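Local coordinates for protein iota-carrageenase (Alteromonas sp., PDB 1H80) that hydrolyses the beta-1,4 linkages within iota-carrageenan, a sulfated galactan of red algal cell walls, with inversion of anomeric configuration, at residues G94-L99 with D129-V134; V122-S127 with I150-T155; K154-S159 with F189-I194; K183-L188 with H208-I213. All blocks are in the same frame, centred on the assembly; numbering follows the deposited sequence. Where two conformers were deposited one is given.

Contact 1: residues G94-L99 with D129-V134; sequences GKNHRL and DKNLAV. With NA (sodium ion), chain H.
His-97 and Asp-129 share the one side-chain hydrogen bond directly joining 94-99 and 129-134. ND1 of His-97 gives its hydrogen to the syn lone pair of Asp-129 OD2 (2.5 Å, 172°); OD2 lies in the imidazole plane, although the carboxylate stands at 86° to the ring. Asp-129 has CG anti to its own N (chi1 -164°), which leaves OD1 to accept from Asn-131 N in an Asx turn. A water joins that OD1 to Lys-95 O and Asn-131 ND2. With alanine at Asp-129, His-97 ND1 would probably lose its acceptor, leaving Asp-93 at NE2 as the ring's hold, and the Asx turn would come undone.

A parallel backbone ladder runs His-97 N to Asn-131 O, Ala-133 N to His-97 O and Leu-99 N to Ala-133 O. Leu-132 O binds the sodium ion at 2.2 Å.

Leu-99 CD1 meets Val-134 CG1 at 4.1 Å, and Arg-98 CG rests on Ala-133 CB; the Arg-98 guanidinium leads off to a salt bridge with Glu-101.

Strands 97-102 and 132-141 are parallel neighbours on adjacent coils of the beta-helix, with strand 64-71 beyond the first and 160-167 beyond the second; Leu-99 and Val-134 both pack on Val-122 of strand 120-123.

Contact 2: residues V122-S127 with I150-T155; sequences VDFKDS and IDDNKT. With NA (sodium ion), chain H.
Ile-150 faces Val-122 in parallel register, CG1 lying 4.3 Å from Val-122 CB, and its CG2 brushes the Phe-124 ring. Next, Asp-151 takes the strand bonds on its backbone: its N donates to Val-122 O (2.8 Å) and its O accepts from Phe-124 N (2.9 Å). Its side chain holds Lys-125, whose NZ meets OD2 of Asp-151 on the anti lone pair at 2.7 Å. The lysine bends at chi3 and chi4 (-58° and -61°), curling NZ back to Asp-123 OD1 as well, so one ammonium lies between two carboxylates and probably offsets their mutual repulsion.

Asp-152 points OD1 at the edge of the Phe-124 ring, 3.7 Å from CD2. That oxygen accepts from Thr-155 N, an Asx motif, and also from Asn-153 N and Thr-155 OG1, three donors on one atom. Asn-153 lays CB against Phe-124 O, and its ND2 reaches a water that also bonds Phe-124 O and Ser-127 O. Thr-155 CG2 comes 4.1 Å from Phe-124 CD2, while its OG1 binds the sodium ion at 2.4 Å.

Parallel strands paired in register from one coil to the next are characteristic of the right-handed parallel beta-helix, the pectate lyase-like fold.

Contact 3: residues K154-S159 with F189-I194; sequences KTIFAS and FGYGLI. With NA (sodium ion), chain H.
Tyr-191 brings the most surface to this contact, laying one face of its ring against the backbone of 154-159. Phe-157 N sits 3.2 Å above the ring plane, over its centre, and Ile-156 CA makes a CH-pi contact on that same face, 4.3 Å from the centroid. CG2 of Ile-156 lies over this face too, at the phenol end, 3.4 Å from Tyr-191 OH. The ring gets there because CG stands anti to the carbonyl carbon (chi1 -58°) and chi2 (-80°) turns the ring broadside to the chain. A serine in place of Tyr-191 would probably open a gap beneath the Ile-156 to Phe-157 peptide and leave the turn less firmly backed.

The backbone under the ring is also the sodium-binding turn: Ile-156 O and Phe-157 O both bind the ion, the latter at 2.3 Å, with Thr-155 OG1, Leu-132 O and a water completing the site. Phe-157 O also accepts from a water that takes the hydrogen of Gly-192 N.

Ala-158 and Ser-159 carry the other end. Ser-159 N donates to Gly-192 O over 2.9 Å, in the carbonyl plane and at 154°, while Ala-158 CA approaches the same oxygen as a CA-H...O contact. The backbone angles of Gly-192 would jam a side chain against the preceding carbonyl oxygen. Ser-159 CB meets Leu-193 CD1 at 4.2 Å.

Both segments are loops leading into parallel strands, 160-167 and 194-196. Ser-159 OG bonds Gln-184 OE1 of strand 177-185, and Leu-193 packs between that strand, Ile-150 of strand 143-151, and strand 202-210.

Contact 4: residues K183-L188 with H208-I213; sequences KQNNAL and HSEGGI
Two successive coils of the parallel beta-helix stack here: strands 183-185 and 208-210 run side by side with their axes 4.7 Å apart and only 3° between their directions, then leave the sheet through adjoining turns. Lys-183 pairs with His-208 and Gln-184 with Ser-209. Gln-184 N donates to His-208 O (2.8 Å), and Glu-210 N returns the bond to Gln-184 O. The ladder carries on into the turn, where Ala-187 N reaches Glu-210 O in a nearly straight bond.

On the outward face, Lys-183 and His-208 lie alongside each other and point the same way. The lysine has CG anti to its N, then bends at chi2 (61°), and this draws its chain over the imidazole: CE stands 3.8 Å from the ring centroid, 12° off the normal, a CH-pi contact. NZ goes on to a weak hydrogen bond with Asn-185 OD1, and Asn-185 ND2 bonds Asp-151 OD1 of strand 143-151, while NE2 of the histidine is held by Ser-243 on the next coil.

On the other face Gln-184 turns to the inside of the coil. Ala-187 CB packs 3.9 Å from Ser-209 OG, a hydroxyl that donates to Gly-211 O. The turns lie close because Gly-211 and Gly-212 carry no side chain; a CB there would run into Ala-187 O and Leu-188 O respectively.

Glu-210 reaches across the turn on an extended chain. Its OE1 accepts from Asn-186 N on the anti lone pair at 2.9 Å, and a water bonded to Asn-185 OD1 gives a weak bond to its OE2.

Overall arrangement
All four contacts stack neighbouring coils of the same pectate lyase-like beta-helix. Contact 1 closes along the chain before contacts 3 and 4 open, but its segments alternate with those of contact 2, as do those of contact 3 with contact 4; contacts 2 and 3 share Lys-154 and Thr-155. Centres of contacts 1, 2 and 3 lie about 11 Å from one another, and all three reach the sodium ion, which ties Leu-132 to the turn at 155-157. Contact 4 is about 7 Å from contact 3 and about 17 Å from contact 1, centre to centre. Strands 143-151 and 177-185 link contacts 2 and 4, so strand pairing and a bound sodium ion together knit successive coils.

Contact 1: residues G94-L99 with D129-V134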
loop_
_atom_site.group_PDB
_atom_site.type_symbol
_atom_site.label_atom_id
_atom_site.label_comp_id
_atom_site.label_asym_id
_atom_site.label_seq_id
_atom_site.Cartn_x
_atom_site.Cartn_y
_atom_site.Cartn_z
ATOM N N GLY A 94 -3.692 -14.507 17.819
ATOM C CA GLY A 94 -3.071 -13.202 17.969
ATOM C C GLY A 94 -1.955 -12.870 16.992
ATOM O O GLY A 94 -1.342 -11.806 17.094
ATOM N N LYS A 95 -1.686 -13.764 16.046
ATOM C CA LYS A 95 -0.631 -13.529 15.062
ATOM C C LYS A 95 -1.141 -12.701 13.893
ATOM O O LYS A 95 -2.339 -12.440 13.781
ATOM C CB LYS A 95 -0.090 -14.856 14.528
ATOM C CG LYS A 95 0.544 -15.752 15.573
ATOM C CD LYS A 95 1.105 -17.006 14.927
ATOM C CE LYS A 95 1.718 -17.942 15.956
ATOM N NZ LYS A 95 2.290 -19.155 15.308
ATOM N N ASN A 96 -0.225 -12.286 13.024
ATOM C CA ASN A 96 -0.601 -11.508 11.853
ATOM C C ASN A 96 -1.227 -12.473 10.863
ATOM O O ASN A 96 -0.641 -13.504 10.524
ATOM C CB ASN A 96 0.622 -10.830 11.240
ATOM C CG ASN A 96 1.314 -9.906 12.217
ATOM O OD1 ASN A 96 0.662 -9.242 13.020
ATOM N ND2 ASN A 96 2.639 -9.848 12.145
ATOM N N HIS A 97 -2.424 -12.139 10.404
ATOM C CA HIS A 97 -3.139 -13.007 9.489
ATOM C C HIS A 97 -3.387 -12.418 8.117
ATOM O O HIS A 97 -3.431 -11.202 7.940
ATOM C CB HIS A 97 -4.479 -13.391 10.109
ATOM C CG HIS A 97 -4.354 -14.070 11.436
ATOM N ND1 HIS A 97 -5.221 -13.826 12.478
ATOM C CD2 HIS A 97 -3.474 -14.994 11.887
ATOM C CE1 HIS A 97 -4.881 -14.570 13.515
ATOM N NE2 HIS A 97 -3.823 -15.289 13.182
ATOM N N ARG A 98 -3.543 -13.303 7.140
ATOM C CA ARG A 98 -3.822 -12.902 5.770
ATOM C C ARG A 98 -4.869 -13.867 5.243
ATOM O O ARG A 98 -4.891 -15.034 5.631
ATOM C CB ARG A 98 -2.567 -12.997 4.895
ATOM C CG ARG A 98 -1.342 -12.297 5.455
ATOM C CD ARG A 98 -0.468 -13.275 6.218
ATOM N NE ARG A 98 0.690 -12.624 6.822
ATOM C CZ ARG A 98 1.690 -13.275 7.403
ATOM N NH1 ARG A 98 1.679 -14.599 7.458
ATOM N NH2 ARG A 98 2.701 -12.600 7.935
ATOM N N LEU A 99 -5.745 -13.386 4.372
ATOM C CA LEU A 99 -6.763 -14.250 3.805
ATOM C C LEU A 99 -6.047 -15.181 2.838
ATOM O O LEU A 99 -6.241 -16.398 2.862
ATOM C CB LEU A 99 -7.811 -13.440 3.040
ATOM C CG LEU A 99 -8.819 -12.596 3.819
ATOM C CD1 LEU A 99 -9.690 -11.842 2.830
ATOM C CD2 LEU A 99 -9.673 -13.478 4.704
ATOM N N ASP A 129 -10.565 -9.431 14.415
ATOM C CA ASP A 129 -9.132 -9.494 14.152
ATOM C C ASP A 129 -8.665 -8.163 13.565
ATOM O O ASP A 129 -9.178 -7.724 12.536
ATOM C CB ASP A 129 -8.854 -10.621 13.154
ATOM C CG ASP A 129 -7.396 -11.027 13.112
ATOM O OD1 ASP A 129 -6.526 -10.245 13.553
ATOM O OD2 ASP A 129 -7.119 -12.141 12.619
ATOM N N LYS A 130 -7.697 -7.518 14.210
ATOM C CA LYS A 130 -7.201 -6.242 13.709
ATOM C C LYS A 130 -5.938 -6.400 12.861
ATOM O O LYS A 130 -5.535 -5.472 12.166
ATOM C CB LYS A 130 -6.914 -5.284 14.868
ATOM C CG LYS A 130 -5.691 -5.647 15.684
ATOM C CD LYS A 130 -5.356 -4.554 16.688
ATOM C CE LYS A 130 -4.058 -4.865 17.414
ATOM N NZ LYS A 130 -2.921 -4.995 16.460
ATOM N N ASN A 131 -5.316 -7.572 12.922
ATOM C CA ASN A 131 -4.097 -7.832 12.160
ATOM C C ASN A 131 -4.440 -8.616 10.904
ATOM O O ASN A 131 -4.202 -9.821 10.831
ATOM C CB ASN A 131 -3.119 -8.622 13.019
ATOM C CG ASN A 131 -2.832 -7.933 14.332
ATOM O OD1 ASN A 131 -2.448 -6.766 14.351
ATOM N ND2 ASN A 131 -3.020 -8.646 15.437
ATOM N N LEU A 132 -4.986 -7.917 9.915
ATOM C CA LEU A 132 -5.412 -8.551 8.675
ATOM C C LEU A 132 -4.928 -7.914 7.382
ATOM O O LEU A 132 -4.954 -6.699 7.226
ATOM C CB LEU A 132 -6.938 -8.582 8.617
ATOM C CG LEU A 132 -7.723 -9.433 9.611
ATOM C CD1 LEU A 132 -9.195 -9.053 9.550
ATOM C CD2 LEU A 132 -7.527 -10.903 9.277
ATOM N N ALA A 133 -4.499 -8.762 6.454
ATOM C CA ALA A 133 -4.085 -8.328 5.127
ATOM C C ALA A 133 -4.881 -9.248 4.208
ATOM O O ALA A 133 -5.222 -10.367 4.593
ATOM C CB ALA A 133 -2.595 -8.538 4.926
ATOM N N VAL A 134 -5.206 -8.781 3.008
ATOM C CA VAL A 134 -5.959 -9.613 2.081
ATOM C C VAL A 134 -5.010 -10.570 1.363
ATOM O O VAL A 134 -5.250 -11.777 1.309
ATOM C CB VAL A 134 -6.711 -8.750 1.052
ATOM C CG1 VAL A 134 -7.489 -9.633 0.095
ATOM C CG2 VAL A 134 -7.657 -7.801 1.775
HETATM NA NA NA H . -5.080 -4.454 7.142
HETATM O O HOH W 1 -4.567 -11.462 15.111
HETATM O O HOH W 2 0.246 -6.833 14.245
HETATM O O HOH W 3 -6.481 -3.918 5.231
#

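Contact 2: residues V122-S127 with I150-T155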
loop_
_atom_site.group_PDB
_atom_site.type_symbol
_atom_site.label_atom_id
_atom_site.label_comp_id
_atom_site.label_asym_id
_atom_site.label_seq_id
_atom_site.Cartn_x
_atom_site.Cartn_y
_atom_site.Cartn_z
ATOM N N VAL A 122 -14.644 -7.882 -0.076
ATOM C CA VAL A 122 -13.850 -8.511 0.974
ATOM C C VAL A 122 -14.287 -7.642 2.145
ATOM O O VAL A 122 -14.065 -6.432 2.140
ATOM C CB VAL A 122 -12.339 -8.359 0.752
ATOM C CG1 VAL A 122 -11.591 -8.775 2.012
ATOM C CG2 VAL A 122 -11.905 -9.224 -0.416
ATOM N N ASP A 123 -14.924 -8.253 3.138
ATOM C CA ASP A 123 -15.459 -7.501 4.268
ATOM C C ASP A 123 -14.766 -7.766 5.605
ATOM O O ASP A 123 -14.772 -8.891 6.107
ATOM C CB ASP A 123 -16.955 -7.815 4.375
ATOM C CG ASP A 123 -17.686 -6.913 5.344
ATOM O OD1 ASP A 123 -17.108 -5.903 5.791
ATOM O OD2 ASP A 123 -18.861 -7.217 5.643
ATOM N N PHE A 124 -14.173 -6.718 6.173
ATOM C CA PHE A 124 -13.491 -6.813 7.464
ATOM C C PHE A 124 -14.310 -6.122 8.551
ATOM O O PHE A 124 -13.918 -6.127 9.717
ATOM C CB PHE A 124 -12.121 -6.120 7.434
ATOM C CG PHE A 124 -11.076 -6.822 6.614
ATOM C CD1 PHE A 124 -11.281 -8.106 6.124
ATOM C CD2 PHE A 124 -9.856 -6.196 6.364
ATOM C CE1 PHE A 124 -10.285 -8.758 5.402
ATOM C CE2 PHE A 124 -8.855 -6.839 5.642
ATOM C CZ PHE A 124 -9.071 -8.122 5.160
ATOM N N LYS A 125 -15.436 -5.530 8.170
ATOM C CA LYS A 125 -16.269 -4.790 9.118
ATOM C C LYS A 125 -16.726 -5.525 10.375
ATOM O O LYS A 125 -16.829 -4.914 11.440
ATOM C CB LYS A 125 -17.492 -4.202 8.404
ATOM C CG LYS A 125 -17.136 -3.195 7.315
ATOM C CD LYS A 125 -18.342 -2.368 6.876
ATOM C CE LYS A 125 -19.480 -3.233 6.350
ATOM N NZ LYS A 125 -19.085 -4.033 5.158
ATOM N N ASP A 126 -16.999 -6.822 10.269
ATOM C CA ASP A 126 -17.456 -7.579 11.434
ATOM C C ASP A 126 -16.371 -8.447 12.064
ATOM O O ASP A 126 -16.655 -9.269 12.940
ATOM C CB ASP A 126 -18.650 -8.458 11.054
ATOM C CG ASP A 126 -19.785 -7.665 10.433
ATOM O OD1 ASP A 126 -20.221 -6.665 11.042
ATOM O OD2 ASP A 126 -20.244 -8.048 9.336
ATOM N N SER A 127 -15.128 -8.264 11.632
ATOM C CA SER A 127 -14.028 -9.056 12.166
ATOM C C SER A 127 -13.502 -8.520 13.488
ATOM O O SER A 127 -13.429 -7.309 13.693
ATOM C CB SER A 127 -12.875 -9.115 11.163
ATOM O OG SER A 127 -11.775 -9.826 11.705
ATOM N N ILE A 150 -12.608 -3.657 -0.799
ATOM C CA ILE A 150 -12.245 -4.098 0.531
ATOM C C ILE A 150 -12.873 -3.142 1.527
ATOM O O ILE A 150 -12.518 -1.966 1.567
ATOM C CB ILE A 150 -10.720 -4.067 0.732
ATOM C CG1 ILE A 150 -10.037 -4.927 -0.333
ATOM C CG2 ILE A 150 -10.371 -4.553 2.136
ATOM C CD1 ILE A 150 -8.538 -4.729 -0.406
ATOM N N ASP A 151 -13.835 -3.636 2.300
ATOM C CA ASP A 151 -14.471 -2.825 3.328
ATOM C C ASP A 151 -13.637 -3.053 4.578
ATOM O O ASP A 151 -13.838 -4.018 5.318
ATOM C CB ASP A 151 -15.913 -3.274 3.567
ATOM C CG ASP A 151 -16.916 -2.484 2.751
ATOM O OD1 ASP A 151 -16.506 -1.770 1.811
ATOM O OD2 ASP A 151 -18.122 -2.584 3.051
ATOM N N ASP A 152 -12.679 -2.161 4.791
ATOM C CA ASP A 152 -11.773 -2.254 5.924
ATOM C C ASP A 152 -12.433 -1.684 7.171
ATOM O O ASP A 152 -13.525 -1.113 7.113
ATOM C CB ASP A 152 -10.498 -1.466 5.612
ATOM C CG ASP A 152 -9.289 -1.961 6.380
ATOM O OD1 ASP A 152 -9.448 -2.680 7.389
ATOM O OD2 ASP A 152 -8.164 -1.610 5.967
ATOM N N ASN A 153 -11.760 -1.859 8.301
ATOM C CA ASN A 153 -12.235 -1.340 9.574
ATOM C C ASN A 153 -10.988 -0.871 10.305
ATOM O O ASN A 153 -10.737 -1.234 11.454
ATOM C CB ASN A 153 -12.954 -2.429 10.369
ATOM C CG ASN A 153 -13.562 -1.902 11.647
ATOM O OD1 ASN A 153 -14.148 -0.818 11.665
ATOM N ND2 ASN A 153 -13.438 -2.667 12.724
ATOM N N LYS A 154 -10.203 -0.064 9.600
ATOM C CA LYS A 154 -8.955 0.472 10.118
ATOM C C LYS A 154 -8.078 -0.609 10.730
ATOM O O LYS A 154 -7.550 -0.456 11.830
ATOM C CB LYS A 154 -9.230 1.580 11.139
ATOM C CG LYS A 154 -9.874 2.815 10.528
ATOM C CD LYS A 154 -9.770 4.007 11.469
ATOM C CE LYS A 154 -10.423 5.246 10.880
ATOM N NZ LYS A 154 -11.898 5.077 10.754
ATOM N N THR A 155 -7.924 -1.713 10.006
ATOM C CA THR A 155 -7.087 -2.804 10.479
ATOM C C THR A 155 -5.619 -2.467 10.257
ATOM O O THR A 155 -5.280 -1.579 9.470
ATOM C CB THR A 155 -7.373 -4.112 9.720
ATOM O OG1 THR A 155 -7.113 -3.916 8.324
ATOM C CG2 THR A 155 -8.810 -4.545 9.918
HETATM NA NA NA H . -5.080 -4.454 7.142
HETATM O O HOH W 4 -13.134 -5.276 12.079
HETATM O O HOH W 3 -6.481 -3.918 5.231
#

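Contact 3: residues K154-S159 with F189-I194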
loop_
_atom_site.group_PDB
_atom_site.type_symbol
_atom_site.label_atom_id
_atom_site.label_comp_id
_atom_site.label_asym_id
_atom_site.label_seq_id
_atom_site.Cartn_x
_atom_site.Cartn_y
_atom_site.Cartn_z
ATOM N N LYS A 154 -10.203 -0.064 9.600
ATOM C CA LYS A 154 -8.955 0.472 10.118
ATOM C C LYS A 154 -8.078 -0.609 10.730
ATOM O O LYS A 154 -7.550 -0.456 11.830
ATOM C CB LYS A 154 -9.230 1.580 11.139
ATOM C CG LYS A 154 -9.874 2.815 10.528
ATOM C CD LYS A 154 -9.770 4.007 11.469
ATOM C CE LYS A 154 -10.423 5.246 10.880
ATOM N NZ LYS A 154 -11.898 5.077 10.754
ATOM N N THR A 155 -7.924 -1.713 10.006
ATOM C CA THR A 155 -7.087 -2.804 10.479
ATOM C C THR A 155 -5.619 -2.467 10.257
ATOM O O THR A 155 -5.280 -1.579 9.470
ATOM C CB THR A 155 -7.373 -4.112 9.720
ATOM O OG1 THR A 155 -7.113 -3.916 8.324
ATOM C CG2 THR A 155 -8.810 -4.545 9.918
ATOM N N ILE A 156 -4.751 -3.180 10.965
ATOM C CA ILE A 156 -3.317 -3.002 10.813
ATOM C C ILE A 156 -2.967 -3.688 9.494
ATOM O O ILE A 156 -3.698 -4.578 9.049
ATOM C CB ILE A 156 -2.549 -3.694 11.962
ATOM C CG1 ILE A 156 -2.997 -3.122 13.309
ATOM C CG2 ILE A 156 -1.052 -3.532 11.764
ATOM C CD1 ILE A 156 -2.789 -1.622 13.456
ATOM N N PHE A 157 -1.869 -3.259 8.873
ATOM C CA PHE A 157 -1.379 -3.817 7.610
ATOM C C PHE A 157 -2.096 -3.338 6.362
ATOM O O PHE A 157 -3.320 -3.202 6.342
ATOM C CB PHE A 157 -1.443 -5.350 7.623
ATOM C CG PHE A 157 -0.564 -5.979 8.656
ATOM C CD1 PHE A 157 0.817 -5.949 8.520
ATOM C CD2 PHE A 157 -1.116 -6.568 9.783
ATOM C CE1 PHE A 157 1.642 -6.498 9.499
ATOM C CE2 PHE A 157 -0.303 -7.119 10.769
ATOM C CZ PHE A 157 1.079 -7.083 10.627
ATOM N N ALA A 158 -1.316 -3.083 5.317
ATOM C CA ALA A 158 -1.882 -2.687 4.041
ATOM C C ALA A 158 -2.580 -3.951 3.560
ATOM O O ALA A 158 -2.206 -5.059 3.947
ATOM C CB ALA A 158 -0.781 -2.290 3.072
ATOM N N SER A 159 -3.581 -3.796 2.705
ATOM C CA SER A 159 -4.328 -4.945 2.220
ATOM C C SER A 159 -3.546 -5.895 1.330
ATOM O O SER A 159 -3.756 -7.102 1.382
ATOM C CB SER A 159 -5.575 -4.470 1.487
ATOM O OG SER A 159 -6.439 -3.809 2.392
ATOM N N PHE A 189 -4.780 5.146 8.796
ATOM C CA PHE A 189 -3.799 6.075 8.245
ATOM C C PHE A 189 -2.406 5.515 7.980
ATOM O O PHE A 189 -1.763 5.898 7.006
ATOM C CB PHE A 189 -3.663 7.312 9.146
ATOM C CG PHE A 189 -3.048 7.027 10.487
ATOM C CD1 PHE A 189 -3.825 6.552 11.541
ATOM C CD2 PHE A 189 -1.686 7.226 10.695
ATOM C CE1 PHE A 189 -3.254 6.282 12.782
ATOM C CE2 PHE A 189 -1.103 6.958 11.937
ATOM C CZ PHE A 189 -1.892 6.485 12.981
ATOM N N GLY A 190 -1.941 4.621 8.843
ATOM C CA GLY A 190 -0.608 4.068 8.683
ATOM C C GLY A 190 -0.492 2.992 7.627
ATOM O O GLY A 190 0.599 2.475 7.380
ATOM N N TYR A 191 -1.603 2.662 6.989
ATOM C CA TYR A 191 -1.572 1.620 5.986
ATOM C C TYR A 191 -2.267 2.005 4.696
ATOM O O TYR A 191 -1.988 3.062 4.144
ATOM C CB TYR A 191 -2.138 0.338 6.593
ATOM C CG TYR A 191 -1.344 -0.059 7.818
ATOM C CD1 TYR A 191 -0.126 -0.720 7.689
ATOM C CD2 TYR A 191 -1.759 0.315 9.096
ATOM C CE1 TYR A 191 0.668 -0.996 8.799
ATOM C CE2 TYR A 191 -0.971 0.041 10.218
ATOM C CZ TYR A 191 0.241 -0.613 10.056
ATOM O OH TYR A 191 1.039 -0.883 11.146
ATOM N N GLY A 192 -3.158 1.155 4.208
ATOM C CA GLY A 192 -3.825 1.466 2.963
ATOM C C GLY A 192 -3.950 0.244 2.082
ATOM O O GLY A 192 -3.945 -0.888 2.557
ATOM N N LEU A 193 -4.019 0.474 0.780
ATOM C CA LEU A 193 -4.212 -0.614 -0.162
ATOM C C LEU A 193 -2.982 -1.461 -0.473
ATOM O O LEU A 193 -2.976 -2.667 -0.218
ATOM C CB LEU A 193 -4.819 -0.040 -1.443
ATOM C CG LEU A 193 -5.287 -0.993 -2.539
ATOM C CD1 LEU A 193 -6.052 -2.168 -1.955
ATOM C CD2 LEU A 193 -6.162 -0.200 -3.504
ATOM N N ILE A 194 -1.943 -0.834 -1.010
ATOM C CA ILE A 194 -0.721 -1.547 -1.367
ATOM C C ILE A 194 0.503 -1.057 -0.612
ATOM O O ILE A 194 0.672 0.139 -0.407
ATOM C CB ILE A 194 -0.340 -1.331 -2.856
ATOM C CG1 ILE A 194 -1.547 -1.550 -3.765
ATOM C CG2 ILE A 194 0.824 -2.247 -3.231
ATOM C CD1 ILE A 194 -2.097 -2.952 -3.738
HETATM NA NA NA H . -5.080 -4.454 7.142
HETATM O O HOH W 5 -4.848 -1.041 5.300
HETATM O O HOH W 3 -6.481 -3.918 5.231
#

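Contact 4: residues K183-L188 with H208-I213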
loop_
_atom_site.group_PDB
_atom_site.type_symbol
_atom_site.label_atom_id
_atom_site.label_comp_id
_atom_site.label_asym_id
_atom_site.label_seq_id
_atom_site.Cartn_x
_atom_site.Cartn_y
_atom_site.Cartn_z
ATOM N N LYS A 183 -10.676 -1.188 -4.698
ATOM C CA LYS A 183 -11.087 -0.024 -3.933
ATOM C C LYS A 183 -11.087 -0.459 -2.485
ATOM O O LYS A 183 -11.612 -1.521 -2.157
ATOM C CB LYS A 183 -12.499 0.417 -4.335
ATOM C CG LYS A 183 -13.152 1.415 -3.377
ATOM C CD LYS A 183 -12.368 2.713 -3.280
ATOM C CE LYS A 183 -12.965 3.646 -2.233
ATOM N NZ LYS A 183 -14.378 4.008 -2.556
ATOM N N GLN A 184 -10.473 0.343 -1.624
ATOM C CA GLN A 184 -10.442 0.036 -0.204
ATOM C C GLN A 184 -11.134 1.149 0.560
ATOM O O GLN A 184 -10.833 2.327 0.366
ATOM C CB GLN A 184 -9.005 -0.103 0.298
ATOM C CG GLN A 184 -8.920 -0.482 1.771
ATOM C CD GLN A 184 -7.539 -0.955 2.172
ATOM O OE1 GLN A 184 -6.811 -1.518 1.359
ATOM N NE2 GLN A 184 -7.180 -0.750 3.433
ATOM N N ASN A 185 -12.076 0.770 1.415
ATOM C CA ASN A 185 -12.795 1.751 2.217
ATOM C C ASN A 185 -12.351 1.695 3.667
ATOM O O ASN A 185 -12.039 0.628 4.196
ATOM C CB ASN A 185 -14.304 1.500 2.162
ATOM C CG ASN A 185 -14.874 1.679 0.775
ATOM O OD1 ASN A 185 -14.710 2.728 0.156
ATOM N ND2 ASN A 185 -15.554 0.655 0.278
ATOM N N ASN A 186 -12.319 2.864 4.292
ATOM C CA ASN A 186 -11.969 3.010 5.699
ATOM C C ASN A 186 -10.658 2.360 6.140
ATOM O O ASN A 186 -10.632 1.534 7.053
ATOM C CB ASN A 186 -13.132 2.495 6.556
ATOM C CG ASN A 186 -13.040 2.955 7.996
ATOM O OD1 ASN A 186 -12.496 4.021 8.279
ATOM N ND2 ASN A 186 -13.585 2.161 8.914
ATOM N N ALA A 187 -9.565 2.755 5.498
ATOM C CA ALA A 187 -8.246 2.233 5.841
ATOM C C ALA A 187 -7.643 3.049 6.983
ATOM O O ALA A 187 -7.969 4.227 7.157
ATOM C CB ALA A 187 -7.328 2.298 4.628
ATOM N N LEU A 188 -6.771 2.417 7.760
ATOM C CA LEU A 188 -6.092 3.093 8.861
ATOM C C LEU A 188 -5.003 3.963 8.235
ATOM O O LEU A 188 -4.363 3.559 7.263
ATOM C CB LEU A 188 -5.474 2.061 9.805
ATOM C CG LEU A 188 -4.726 2.564 11.039
ATOM C CD1 LEU A 188 -5.633 3.436 11.899
ATOM C CD2 LEU A 188 -4.231 1.361 11.826
ATOM N N HIS A 208 -7.721 2.583 -5.550
ATOM C CA HIS A 208 -8.238 3.712 -4.792
ATOM C C HIS A 208 -8.359 3.316 -3.330
ATOM O O HIS A 208 -8.951 2.289 -3.007
ATOM C CB HIS A 208 -9.607 4.104 -5.354
ATOM C CG HIS A 208 -10.262 5.250 -4.648
ATOM N ND1 HIS A 208 -11.516 5.708 -4.989
ATOM C CD2 HIS A 208 -9.840 6.036 -3.628
ATOM C CE1 HIS A 208 -11.841 6.724 -4.209
ATOM N NE2 HIS A 208 -10.841 6.943 -3.374
ATOM N N SER A 209 -7.772 4.116 -2.450
ATOM C CA SER A 209 -7.860 3.841 -1.027
ATOM C C SER A 209 -8.433 5.045 -0.305
ATOM O O SER A 209 -8.026 6.178 -0.555
ATOM C CB SER A 209 -6.482 3.510 -0.442
ATOM O OG SER A 209 -6.579 3.285 0.955
ATOM N N GLU A 210 -9.404 4.788 0.565
ATOM C CA GLU A 210 -10.013 5.830 1.375
ATOM C C GLU A 210 -9.291 5.691 2.708
ATOM O O GLU A 210 -9.506 4.723 3.437
ATOM C CB GLU A 210 -11.504 5.570 1.561
ATOM C CG GLU A 210 -12.168 6.563 2.501
ATOM C CD GLU A 210 -13.602 6.194 2.813
ATOM O OE1 GLU A 210 -13.828 5.117 3.409
ATOM O OE2 GLU A 210 -14.503 6.983 2.458
ATOM N N GLY A 211 -8.427 6.652 3.015
ATOM C CA GLY A 211 -7.651 6.588 4.239
ATOM C C GLY A 211 -6.280 6.016 3.908
ATOM O O GLY A 211 -6.134 5.270 2.935
ATOM N N GLY A 212 -5.272 6.372 4.697
ATOM C CA GLY A 212 -3.933 5.860 4.453
ATOM C C GLY A 212 -3.366 6.241 3.096
ATOM O O GLY A 212 -3.575 7.350 2.612
ATOM N N ILE A 213 -2.644 5.311 2.478
ATOM C CA ILE A 213 -2.031 5.548 1.176
ATOM C C ILE A 213 -2.394 4.411 0.223
ATOM O O ILE A 213 -2.323 3.236 0.592
ATOM C CB ILE A 213 -0.506 5.651 1.316
ATOM C CG1 ILE A 213 -0.174 6.870 2.176
ATOM C CG2 ILE A 213 0.159 5.760 -0.054
ATOM C CD1 ILE A 213 1.270 7.010 2.482
HETATM O O HOH W 6 -15.872 4.973 0.945
#